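Local structure of glutaredoxin (Populus tremula x Populus tremuloides, 2E7P) at residues 14-17 with 18-21. The protein binds a glutathione-ligated [2Fe-2S] cluster and probably reduces glutathione-containing and other disulfides as a thioredoxin-fold oxidoreductase. Numbering follows the deposited sequence.
Sequences KELA and SSAP
The flat group at the centre of this contact is the peptide carbonyl of Leu16, which takes two donors from Ser19: the hydroxyl lies in the carbonyl plane on a lone pair, while the backbone N-H comes from above that plane. Ser19 OG reaches Leu16 O at 2.6 Å, with a C=O...O angle of 127°; Ser19 N stands 3.0 Å from Leu16 O. The hydroxyl is brought there by a chi1 of 73°, which places OG between the backbone N and the carbonyl carbon and folds it back against the helix. One residue earlier, Ser18 N makes two weak bonds, to Lys14 O (3.3 Å) and Glu15 O (3.2 Å), a sign that the regular helical pattern is fading. Two waters bridge the two sides: one donates to Lys14 O and is hydrogen-bonded to Ser18 OG at 2.6 Å, the other donates to both Ala17 O and Ala20 O. Leu16 and Ala17 meanwhile pack on Phe25 of strand 22-26. The exit of helix 3-18 thus illustrates how i to i+3 bonds, a serine hydroxyl and water can take over from the i to i+4 pattern, so that the carbonyls of Leu16 and Ala17 still have donors as the chain leads on to strand 22-26.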
loop_
_atom_site.group_PDB
_atom_site.type_symbol
_atom_site.label_atom_id
_atom_site.label_comp_id
_atom_site.label_asym_id
_atom_site.label_seq_id
_atom_site.Cartn_x
_atom_site.Cartn_y
_atom_site.Cartn_z
ATOM N N LYS C 14 -6.955 -16.006 -15.233
ATOM C CA LYS C 14 -7.876 -15.605 -16.297
ATOM C C LYS C 14 -9.356 -15.749 -15.908
ATOM O O LYS C 14 -10.178 -14.907 -16.262
ATOM C CB LYS C 14 -7.566 -16.345 -17.594
ATOM C CG LYS C 14 -6.304 -15.828 -18.294
ATOM C CD LYS C 14 -6.207 -16.336 -19.728
ATOM C CE LYS C 14 -4.774 -16.272 -20.251
ATOM N NZ LYS C 14 -4.792 -16.254 -21.742
ATOM N N GLU C 15 -9.666 -16.815 -15.172
ATOM C CA GLU C 15 -11.012 -17.071 -14.704
ATOM C C GLU C 15 -11.431 -15.994 -13.715
ATOM O O GLU C 15 -12.496 -15.392 -13.855
ATOM C CB GLU C 15 -11.083 -18.419 -14.000
ATOM C CG GLU C 15 -11.062 -19.637 -14.924
ATOM C CD GLU C 15 -11.221 -20.935 -14.143
ATOM O OE1 GLU C 15 -12.344 -21.147 -13.593
ATOM O OE2 GLU C 15 -10.232 -21.727 -14.073
ATOM N N LEU C 16 -10.601 -15.791 -12.699
ATOM C CA LEU C 16 -10.804 -14.735 -11.714
ATOM C C LEU C 16 -11.062 -13.397 -12.387
ATOM O O LEU C 16 -12.012 -12.720 -12.040
ATOM C CB LEU C 16 -9.615 -14.636 -10.759
ATOM C CG LEU C 16 -9.518 -15.769 -9.753
ATOM C CD1 LEU C 16 -8.206 -15.666 -8.968
ATOM C CD2 LEU C 16 -10.739 -15.837 -8.785
ATOM N N ALA C 17 -10.248 -13.066 -13.385
ATOM C CA ALA C 17 -10.301 -11.751 -14.060
ATOM C C ALA C 17 -11.626 -11.457 -14.775
ATOM O O ALA C 17 -12.025 -10.280 -14.938
ATOM C CB ALA C 17 -9.151 -11.628 -15.032
ATOM N N SER C 18 -12.291 -12.531 -15.210
ATOM C CA SER C 18 -13.593 -12.429 -15.877
ATOM C C SER C 18 -14.730 -12.847 -14.957
ATOM O O SER C 18 -15.882 -12.849 -15.375
ATOM C CB SER C 18 -13.612 -13.289 -17.133
ATOM O OG SER C 18 -12.818 -12.696 -18.137
ATOM N N SER C 19 -14.413 -13.178 -13.708
ATOM C CA SER C 19 -15.413 -13.724 -12.768
ATOM C C SER C 19 -16.497 -12.753 -12.241
ATOM O O SER C 19 -17.439 -13.178 -11.595
ATOM C CB SER C 19 -14.721 -14.435 -11.607
ATOM O OG SER C 19 -14.103 -13.541 -10.681
ATOM N N ALA C 20 -16.357 -11.456 -12.509
ATOM C CA ALA C 20 -17.350 -10.475 -12.066
ATOM C C ALA C 20 -17.290 -9.358 -13.062
ATOM O O ALA C 20 -16.311 -9.254 -13.784
ATOM C CB ALA C 20 -17.049 -9.986 -10.631
ATOM N N PRO C 21 -18.353 -8.558 -13.174
ATOM C CA PRO C 21 -18.278 -7.374 -14.047
ATOM C C PRO C 21 -17.051 -6.472 -13.787
ATOM O O PRO C 21 -16.474 -5.945 -14.725
ATOM C CB PRO C 21 -19.583 -6.639 -13.725
ATOM C CG PRO C 21 -20.548 -7.754 -13.385
ATOM C CD PRO C 21 -19.686 -8.681 -12.545
HETATM O O HOH W 1 -10.328 -13.332 -18.460
HETATM O O HOH W 2 -13.912 -8.307 -15.279
#